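Local atomic coordinates of multiheme cytochrome cf (Carboxydothermus ferrireducens DSM 11255, PDB entry 6QVM), a protein that probably carries electrons through its eleven hemes from the cell across the S-layer to insoluble extracellular Fe(III), acting as a terminal reductase. Residues A[474-478]-A[487-491]; A[396-401]-A[557-562]. All blocks are in the same frame, centred on the assembly; numbering follows the deposited sequence.

Contact 1: A[474-478]-A[487-491]; sequences VTCHS and KQLRK. With HEC (heme c), chain L; PO4 (phosphate ion), chain T.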
loop_
_atom_site.group_PDB
_atom_site.type_symbol
_atom_site.label_atom_id
_atom_site.label_comp_id
_atom_site.label_asym_id
_atom_site.label_seq_id
_atom_site.Cartn_x
_atom_site.Cartn_y
_atom_site.Cartn_z
ATOM N N VAL A 474 -5.267 -5.836 -5.155
ATOM C CA VAL A 474 -5.620 -4.420 -5.140
ATOM C C VAL A 474 -6.766 -4.088 -6.077
ATOM O O VAL A 474 -7.172 -2.921 -6.154
ATOM C CB VAL A 474 -4.389 -3.550 -5.460
ATOM C CG1 VAL A 474 -3.319 -3.780 -4.409
ATOM C CG2 VAL A 474 -3.856 -3.866 -6.842
ATOM N N THR A 475 -7.309 -5.074 -6.791
ATOM C CA THR A 475 -8.595 -4.871 -7.446
ATOM C C THR A 475 -9.691 -4.655 -6.410
ATOM O O THR A 475 -10.567 -3.800 -6.583
ATOM C CB THR A 475 -8.937 -6.064 -8.338
ATOM O OG1 THR A 475 -7.910 -6.252 -9.319
ATOM C CG2 THR A 475 -10.262 -5.842 -9.036
ATOM N N CYS A 476 -9.644 -5.411 -5.317
ATOM C CA CYS A 476 -10.644 -5.331 -4.264
ATOM C C CYS A 476 -10.160 -4.624 -3.006
ATOM O O CYS A 476 -10.976 -4.033 -2.299
ATOM C CB CYS A 476 -11.128 -6.735 -3.886
ATOM S SG CYS A 476 -11.759 -7.756 -5.259
ATOM N N HIS A 477 -8.862 -4.662 -2.708
ATOM C CA HIS A 477 -8.317 -4.077 -1.489
ATOM C C HIS A 477 -7.468 -2.859 -1.816
ATOM O O HIS A 477 -6.722 -2.854 -2.797
ATOM C CB HIS A 477 -7.451 -5.080 -0.722
ATOM C CG HIS A 477 -8.179 -6.307 -0.280
ATOM N ND1 HIS A 477 -8.859 -6.382 0.917
ATOM C CD2 HIS A 477 -8.311 -7.521 -0.865
ATOM C CE1 HIS A 477 -9.391 -7.585 1.043
ATOM N NE2 HIS A 477 -9.073 -8.295 -0.024
ATOM N N SER A 478 -7.580 -1.835 -0.996
ATOM C CA SER A 478 -6.623 -0.746 -1.084
ATOM C C SER A 478 -5.391 -1.087 -0.255
ATOM O O SER A 478 -5.529 -1.537 0.887
ATOM C CB SER A 478 -7.231 0.552 -0.584
ATOM O OG SER A 478 -6.234 1.552 -0.462
ATOM N N LYS A 487 -11.383 -4.537 6.244
ATOM C CA LYS A 487 -10.406 -5.294 5.457
ATOM C C LYS A 487 -9.825 -4.463 4.320
ATOM O O LYS A 487 -9.385 -5.007 3.301
ATOM C CB LYS A 487 -11.017 -6.586 4.909
ATOM C CG LYS A 487 -11.683 -7.458 5.976
ATOM C CD LYS A 487 -10.733 -7.754 7.128
ATOM C CE LYS A 487 -11.412 -8.568 8.212
ATOM N NZ LYS A 487 -10.503 -8.822 9.358
ATOM N N GLN A 488 -9.832 -3.140 4.490
ATOM C CA GLN A 488 -9.318 -2.205 3.492
ATOM C C GLN A 488 -9.971 -2.417 2.129
ATOM O O GLN A 488 -9.354 -2.175 1.089
ATOM C CB GLN A 488 -7.790 -2.285 3.392
ATOM C CG GLN A 488 -7.083 -1.861 4.680
ATOM C CD GLN A 488 -5.576 -1.978 4.610
ATOM O OE1 GLN A 488 -4.933 -2.389 5.574
ATOM N NE2 GLN A 488 -5.001 -1.609 3.474
ATOM N N LEU A 489 -11.226 -2.861 2.131
ATOM C CA LEU A 489 -11.975 -3.016 0.895
ATOM C C LEU A 489 -12.341 -1.651 0.327
ATOM O O LEU A 489 -12.499 -0.668 1.060
ATOM C CB LEU A 489 -13.237 -3.843 1.141
ATOM C CG LEU A 489 -13.033 -5.306 1.540
ATOM C CD1 LEU A 489 -14.331 -5.913 2.042
ATOM C CD2 LEU A 489 -12.497 -6.104 0.360
ATOM N N ARG A 490 -12.477 -1.595 -0.999
ATOM C CA ARG A 490 -12.809 -0.343 -1.666
ATOM C C ARG A 490 -14.305 -0.043 -1.660
ATOM O O ARG A 490 -14.689 1.106 -1.890
ATOM C CB ARG A 490 -12.302 -0.368 -3.106
ATOM C CG ARG A 490 -10.839 -0.760 -3.221
ATOM C CD ARG A 490 -10.360 -0.740 -4.655
ATOM N NE ARG A 490 -8.924 -0.990 -4.739
ATOM C CZ ARG A 490 -7.989 -0.062 -4.551
ATOM N NH1 ARG A 490 -8.330 1.184 -4.261
ATOM N NH2 ARG A 490 -6.707 -0.379 -4.648
ATOM N N LYS A 491 -15.149 -1.042 -1.414
ATOM C CA LYS A 491 -16.593 -0.856 -1.411
ATOM C C LYS A 491 -17.211 -1.743 -0.343
ATOM O O LYS A 491 -16.558 -2.625 0.221
ATOM C CB LYS A 491 -17.235 -1.189 -2.767
ATOM C CG LYS A 491 -16.745 -0.381 -3.962
ATOM C CD LYS A 491 -17.332 -0.950 -5.247
ATOM C CE LYS A 491 -16.668 -0.375 -6.483
ATOM N NZ LYS A 491 -17.218 0.948 -6.873
HETATM FE FE HEC L . -9.289 -10.268 -0.009
HETATM C CHA HEC L . -10.900 -10.513 3.005
HETATM C CHB HEC L . -6.276 -10.297 1.599
HETATM C CHC HEC L . -7.684 -10.481 -3.062
HETATM C CHD HEC L . -12.193 -9.402 -1.621
HETATM N NA HEC L . -8.694 -10.352 1.941
HETATM C C1A HEC L . -9.522 -10.475 3.038
HETATM C C2A HEC L . -8.685 -10.571 4.219
HETATM C C3A HEC L . -7.407 -10.508 3.828
HETATM C C4A HEC L . -7.392 -10.370 2.390
HETATM C CMA HEC L . -6.179 -10.569 4.755
HETATM C CAA HEC L . -9.200 -10.748 5.664
HETATM C CBA HEC L . -9.593 -12.223 5.788
HETATM C CGA HEC L . -10.205 -12.502 7.133
HETATM O O1A HEC L . -9.538 -13.214 7.925
HETATM O O2A HEC L . -11.339 -12.026 7.413
HETATM N NB HEC L . -7.356 -10.348 -0.625
HETATM C C1B HEC L . -6.267 -10.444 0.224
HETATM C C2B HEC L . -5.103 -10.738 -0.582
HETATM C C3B HEC L . -5.479 -10.768 -1.876
HETATM C C4B HEC L . -6.913 -10.539 -1.922
HETATM C CMB HEC L . -3.679 -10.892 -0.023
HETATM C CAB HEC L . -4.591 -11.048 -3.120
HETATM C CBB HEC L . -3.905 -12.441 -3.063
HETATM N NC HEC L . -9.819 -9.909 -1.969
HETATM C C1C HEC L . -9.028 -10.170 -3.077
HETATM C C2C HEC L . -9.839 -10.044 -4.274
HETATM C C3C HEC L . -11.115 -9.822 -3.882
HETATM C C4C HEC L . -11.105 -9.687 -2.426
HETATM C CMC HEC L . -9.324 -10.336 -5.707
HETATM C CAC HEC L . -12.374 -9.600 -4.773
HETATM C CBC HEC L . -12.682 -10.790 -5.713
HETATM N ND HEC L . -11.239 -9.998 0.600
HETATM C C1D HEC L . -12.278 -9.645 -0.260
HETATM C C2D HEC L . -13.487 -9.547 0.515
HETATM C C3D HEC L . -13.089 -9.893 1.952
HETATM C C4D HEC L . -11.674 -10.173 1.913
HETATM C CMD HEC L . -14.887 -9.176 -0.007
HETATM C CAD HEC L . -14.026 -9.954 3.171
HETATM C CBD HEC L . -14.287 -11.436 3.438
HETATM C CGD HEC L . -15.336 -11.613 4.507
HETATM O O1D HEC L . -15.241 -12.617 5.264
HETATM O O2D HEC L . -16.257 -10.755 4.604
HETATM P P PO4 T . -5.644 3.819 -2.880
HETATM O O1 PO4 T . -6.160 4.160 -1.497
HETATM O O2 PO4 T . -6.639 4.272 -3.922
HETATM O O3 PO4 T . -4.324 4.513 -3.117
HETATM O O4 PO4 T . -5.447 2.328 -3.024
#
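H477 meets the backbone of K487 through its ring edge: ND1 donates to K487 O over 2.8 Å, with the acceptor in the ring plane, while NE2 binds the heme iron at 2.0 Å. Hydrogen-bonded at one nitrogen and ligated at the other, the imidazole has its rotation fixed, and L489 CD2 lies over one face, 3.5 Å from H477 CE1. The same methyl reaches the porphyrin. In the backbone, S478 N donates to Q488 O and R490 N to C476 O; the Q488 side chain, extended beyond CG, adds a bond from NE2 to S478 O. R490 grips V474 O side-on with both NE and NH2, each 3.0 Å from that oxygen. S478 CA lies over one face of the guanidinium, toward its rim, and NH1 and NH2 make weak bonds to a phosphate ion, probably from the crystallisation liquor, that H480 and K483 also bond and whose O4 lies 2.8 Å from S478 OG. C476 SG is bonded to heme CAC, one of two thioethers of the CXXCH motif ending in H477. The ND1 bond to a carbonyl should lend the imidazole some imidazolate character, probably strengthening its donation to iron and helping stabilise the oxidised heme.

Contact 2: A[396-401]-A[557-562]; sequences EYNDEY and GYHYFK. With CA (calcium ion), chain S; HEC (heme c), chain L; NGA (2-acetamido-2-deoxy-beta-D-galactopyranose), chain D.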
loop_
_atom_site.group_PDB
_atom_site.type_symbol
_atom_site.label_atom_id
_atom_site.label_comp_id
_atom_site.label_asym_id
_atom_site.label_seq_id
_atom_site.Cartn_x
_atom_site.Cartn_y
_atom_site.Cartn_z
ATOM N N GLU A 396 -5.021 -17.808 -1.924
ATOM C CA GLU A 396 -5.693 -18.938 -2.557
ATOM C C GLU A 396 -6.576 -18.527 -3.729
ATOM O O GLU A 396 -6.977 -19.394 -4.508
ATOM C CB GLU A 396 -6.540 -19.695 -1.536
ATOM C CG GLU A 396 -7.685 -18.873 -0.949
ATOM C CD GLU A 396 -7.314 -18.183 0.356
ATOM O OE1 GLU A 396 -8.202 -18.040 1.226
ATOM O OE2 GLU A 396 -6.135 -17.791 0.512
ATOM N N TYR A 397 -6.874 -17.233 -3.881
ATOM C CA TYR A 397 -7.853 -16.799 -4.873
ATOM C C TYR A 397 -7.454 -17.152 -6.305
ATOM O O TYR A 397 -8.331 -17.239 -7.172
ATOM C CB TYR A 397 -8.081 -15.288 -4.754
ATOM C CG TYR A 397 -7.253 -14.471 -5.714
ATOM C CD1 TYR A 397 -5.909 -14.235 -5.470
ATOM C CD2 TYR A 397 -7.815 -13.936 -6.865
ATOM C CE1 TYR A 397 -5.142 -13.497 -6.350
ATOM C CE2 TYR A 397 -7.059 -13.191 -7.749
ATOM C CZ TYR A 397 -5.721 -12.975 -7.489
ATOM O OH TYR A 397 -4.963 -12.229 -8.364
ATOM N N ASN A 398 -6.160 -17.345 -6.578
ATOM C CA ASN A 398 -5.693 -17.687 -7.918
ATOM C C ASN A 398 -4.959 -19.025 -7.948
ATOM O O ASN A 398 -4.188 -19.285 -8.875
ATOM C CB ASN A 398 -4.800 -16.581 -8.486
ATOM C CG ASN A 398 -3.554 -16.330 -7.651
ATOM O OD1 ASN A 398 -3.280 -17.031 -6.677
ATOM N ND2 ASN A 398 -2.788 -15.320 -8.039
ATOM N N ASP A 399 -5.185 -19.877 -6.953
ATOM C CA ASP A 399 -4.468 -21.135 -6.837
ATOM C C ASP A 399 -5.166 -22.231 -7.640
ATOM O O ASP A 399 -6.215 -22.025 -8.256
ATOM C CB ASP A 399 -4.335 -21.531 -5.367
ATOM C CG ASP A 399 -3.276 -20.727 -4.638
ATOM O OD1 ASP A 399 -2.643 -19.861 -5.282
ATOM O OD2 ASP A 399 -3.068 -20.975 -3.429
ATOM N N GLU A 400 -4.569 -23.421 -7.622
ATOM C CA GLU A 400 -5.114 -24.607 -8.269
ATOM C C GLU A 400 -5.740 -25.505 -7.210
ATOM O O GLU A 400 -5.088 -25.845 -6.216
ATOM C CB GLU A 400 -4.009 -25.349 -9.023
ATOM C CG GLU A 400 -4.446 -26.620 -9.730
ATOM C CD GLU A 400 -3.292 -27.303 -10.449
ATOM O OE1 GLU A 400 -3.550 -28.147 -11.338
ATOM O OE2 GLU A 400 -2.126 -26.985 -10.123
ATOM N N TYR A 401 -6.997 -25.884 -7.421
ATOM C CA TYR A 401 -7.786 -26.589 -6.420
ATOM C C TYR A 401 -8.083 -28.013 -6.862
ATOM O O TYR A 401 -8.422 -28.257 -8.025
ATOM C CB TYR A 401 -9.129 -25.902 -6.163
ATOM C CG TYR A 401 -9.111 -24.400 -6.047
ATOM C CD1 TYR A 401 -8.040 -23.727 -5.472
ATOM C CD2 TYR A 401 -10.185 -23.654 -6.508
ATOM C CE1 TYR A 401 -8.035 -22.348 -5.373
ATOM C CE2 TYR A 401 -10.194 -22.284 -6.408
ATOM C CZ TYR A 401 -9.119 -21.631 -5.838
ATOM O OH TYR A 401 -9.134 -20.257 -5.747
ATOM N N GLY A 557 -13.407 -15.701 5.636
ATOM C CA GLY A 557 -12.450 -14.955 4.842
ATOM C C GLY A 557 -11.770 -15.739 3.742
ATOM O O GLY A 557 -10.852 -15.209 3.105
ATOM N N TYR A 558 -12.189 -16.976 3.488
ATOM C CA TYR A 558 -11.560 -17.765 2.437
ATOM C C TYR A 558 -11.831 -17.158 1.064
ATOM O O TYR A 558 -12.951 -16.736 0.765
ATOM C CB TYR A 558 -12.060 -19.208 2.478
ATOM C CG TYR A 558 -11.305 -20.086 3.448
ATOM C CD1 TYR A 558 -9.962 -20.367 3.251
ATOM C CD2 TYR A 558 -11.934 -20.638 4.552
ATOM C CE1 TYR A 558 -9.267 -21.172 4.126
ATOM C CE2 TYR A 558 -11.243 -21.432 5.447
ATOM C CZ TYR A 558 -9.911 -21.704 5.223
ATOM O OH TYR A 558 -9.219 -22.506 6.100
ATOM N N HIS A 559 -10.790 -17.117 0.230
ATOM C CA HIS A 559 -10.874 -16.586 -1.124
ATOM C C HIS A 559 -10.978 -17.682 -2.179
ATOM O O HIS A 559 -10.588 -17.467 -3.330
ATOM C CB HIS A 559 -9.667 -15.697 -1.426
ATOM C CG HIS A 559 -9.668 -14.400 -0.682
ATOM N ND1 HIS A 559 -9.747 -14.327 0.693
ATOM C CD2 HIS A 559 -9.588 -13.120 -1.121
ATOM C CE1 HIS A 559 -9.728 -13.060 1.069
ATOM N NE2 HIS A 559 -9.628 -12.306 -0.013
ATOM N N TYR A 560 -11.475 -18.865 -1.810
ATOM C CA TYR A 560 -11.691 -19.898 -2.816
ATOM C C TYR A 560 -12.935 -19.623 -3.649
ATOM O O TYR A 560 -12.999 -20.040 -4.809
ATOM C CB TYR A 560 -11.800 -21.274 -2.159
ATOM C CG TYR A 560 -10.500 -21.784 -1.576
ATOM C CD1 TYR A 560 -9.533 -22.362 -2.386
ATOM C CD2 TYR A 560 -10.236 -21.684 -0.216
ATOM C CE1 TYR A 560 -8.340 -22.827 -1.866
ATOM C CE2 TYR A 560 -9.043 -22.146 0.317
ATOM C CZ TYR A 560 -8.103 -22.723 -0.514
ATOM O OH TYR A 560 -6.917 -23.187 0.002
ATOM N N PHE A 561 -13.923 -18.937 -3.068
ATOM C CA PHE A 561 -15.164 -18.548 -3.736
ATOM C C PHE A 561 -16.029 -19.745 -4.124
ATOM O O PHE A 561 -17.154 -19.566 -4.599
ATOM C CB PHE A 561 -14.873 -17.681 -4.964
ATOM C CG PHE A 561 -14.274 -16.343 -4.632
ATOM C CD1 PHE A 561 -15.081 -15.280 -4.268
ATOM C CD2 PHE A 561 -12.904 -16.151 -4.683
ATOM C CE1 PHE A 561 -14.534 -14.050 -3.958
ATOM C CE2 PHE A 561 -12.349 -14.921 -4.376
ATOM C CZ PHE A 561 -13.167 -13.869 -4.012
ATOM N N LYS A 562 -15.539 -20.960 -3.894
ATOM C CA LYS A 562 -16.333 -22.156 -4.128
ATOM C C LYS A 562 -17.266 -22.382 -2.946
ATOM O O LYS A 562 -16.828 -22.401 -1.793
ATOM C CB LYS A 562 -15.423 -23.367 -4.330
ATOM C CG LYS A 562 -14.473 -23.246 -5.508
ATOM C CD LYS A 562 -15.219 -23.293 -6.830
ATOM C CE LYS A 562 -14.254 -23.154 -7.991
ATOM N NZ LYS A 562 -14.870 -23.521 -9.294
HETATM CA CA CA S . -1.705 -17.696 -4.957
HETATM FE FE HEC L . -9.289 -10.268 -0.009
HETATM C CHA HEC L . -10.900 -10.513 3.005
HETATM C CHB HEC L . -6.276 -10.297 1.599
HETATM C CHC HEC L . -7.684 -10.481 -3.062
HETATM C CHD HEC L . -12.193 -9.402 -1.621
HETATM N NA HEC L . -8.694 -10.352 1.941
HETATM C C1A HEC L . -9.522 -10.475 3.038
HETATM C C2A HEC L . -8.685 -10.571 4.219
HETATM C C3A HEC L . -7.407 -10.508 3.828
HETATM C C4A HEC L . -7.392 -10.370 2.390
HETATM C CMA HEC L . -6.179 -10.569 4.755
HETATM C CAA HEC L . -9.200 -10.748 5.664
HETATM C CBA HEC L . -9.593 -12.223 5.788
HETATM C CGA HEC L . -10.205 -12.502 7.133
HETATM O O1A HEC L . -9.538 -13.214 7.925
HETATM O O2A HEC L . -11.339 -12.026 7.413
HETATM N NB HEC L . -7.356 -10.348 -0.625
HETATM C C1B HEC L . -6.267 -10.444 0.224
HETATM C C2B HEC L . -5.103 -10.738 -0.582
HETATM C C3B HEC L . -5.479 -10.768 -1.876
HETATM C C4B HEC L . -6.913 -10.539 -1.922
HETATM C CMB HEC L . -3.679 -10.892 -0.023
HETATM C CAB HEC L . -4.591 -11.048 -3.120
HETATM C CBB HEC L . -3.905 -12.441 -3.063
HETATM N NC HEC L . -9.819 -9.909 -1.969
HETATM C C1C HEC L . -9.028 -10.170 -3.077
HETATM C C2C HEC L . -9.839 -10.044 -4.274
HETATM C C3C HEC L . -11.115 -9.822 -3.882
HETATM C C4C HEC L . -11.105 -9.687 -2.426
HETATM C CMC HEC L . -9.324 -10.336 -5.707
HETATM C CAC HEC L . -12.374 -9.600 -4.773
HETATM C CBC HEC L . -12.682 -10.790 -5.713
HETATM N ND HEC L . -11.239 -9.998 0.600
HETATM C C1D HEC L . -12.278 -9.645 -0.260
HETATM C C2D HEC L . -13.487 -9.547 0.515
HETATM C C3D HEC L . -13.089 -9.893 1.952
HETATM C C4D HEC L . -11.674 -10.173 1.913
HETATM C CMD HEC L . -14.887 -9.176 -0.007
HETATM C CAD HEC L . -14.026 -9.954 3.171
HETATM C CBD HEC L . -14.287 -11.436 3.438
HETATM C CGD HEC L . -15.336 -11.613 4.507
HETATM O O1D HEC L . -15.241 -12.617 5.264
HETATM O O2D HEC L . -16.257 -10.755 4.604
HETATM C C1 NGA D . -1.545 -25.620 -13.187
HETATM C C2 NGA D . -0.867 -26.896 -13.690
HETATM C C3 NGA D . 0.282 -27.306 -12.748
HETATM C C4 NGA D . 1.184 -26.085 -12.580
HETATM C C5 NGA D . 0.415 -24.838 -12.153
HETATM C C6 NGA D . 1.322 -23.615 -12.087
HETATM C C7 NGA D . -2.565 -28.056 -15.035
HETATM C C8 NGA D . -2.079 -27.284 -16.232
HETATM N N2 NGA D . -1.934 -27.872 -13.869
HETATM O O3 NGA D . 1.082 -28.409 -13.188
HETATM O O4 NGA D . 1.792 -25.805 -13.818
HETATM O O5 NGA D . -0.622 -24.564 -13.066
HETATM O O6 NGA D . 2.212 -23.756 -11.002
HETATM O O7 NGA D . -3.520 -28.827 -15.161
HETATM O O HOH W 1 -1.377 -18.927 -2.834
HETATM O O HOH W 2 -12.155 -19.073 -7.052
HETATM O O HOH W 3 0.737 -17.580 -4.392
HETATM O O HOH W 4 -0.274 -18.336 -7.083
#
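The backbones come nearest at Y397 and H559, whose CA atoms lie 4.8 Å apart, and no backbone-to-backbone N-H bond joins them; the Y397 CA-H instead points to H559 O, at a CA to O distance of 3.2 Å. The one N-H bond across the contact runs from backbone to side chain: H559 N donates almost straight (176°) to E396 OE1 over 2.9 Å, arriving from above the carboxylate plane. E396 has CG lodged between its own backbone N and carbonyl carbon (chi1 64°) and bends again at chi2, which lays CG over the centre of the Y560 ring in a CH-pi contact, 3.8 Å from the centroid. R393 forms a salt bridge to the same OE1, so one oxygen serves both an arginine and the backbone of a heme ligand.

Y560 also turns its edge to the face of Y401 in a T-shaped pair, centroids 5.0 Å apart. The Y401 hydroxyl donates to E396 O at 2.6 Å, and D399 N reaches that carbonyl from its other face, pinning the turn. Within the same turn, N398 and D399 OD1 bind calcium together with G395, E384 and three waters, while E400 OE1 accepts from N2 of a glycan sugar.

On the heme side, H559 NE2 ligates the heme FE at 2.1 Å. Y397 CD1 lies 3.6 Å from the heme CBB methyl, and F561 CZ touches CBC. This is the distal-ligand side of a bis-histidine c-type heme, as in multiheme cytochromes, here adjoining a calcium-binding turn.

Along the chain, 396-401 comes first, leading from the calcium-binding turn into strand 400-403. The chain then runs through helices 417-422 and 437-449 to helix 473-476, where contact 1 closes a short loop between 474-478 and 487-491, ahead of helix 493-500. Only after helix 549-553 does 557-562 return to 396-401, so contact 2 closes a much larger loop with contact 1 nested inside it. Their centres lie about 17 Å apart, yet they meet at one heme iron, ligated by H477 and H559. The heme thereby ties the paired CXXCH region to the loop 557-562, which packs against 396-401 and leads on to strand 567-572, in the same antiparallel sheet as 400-403.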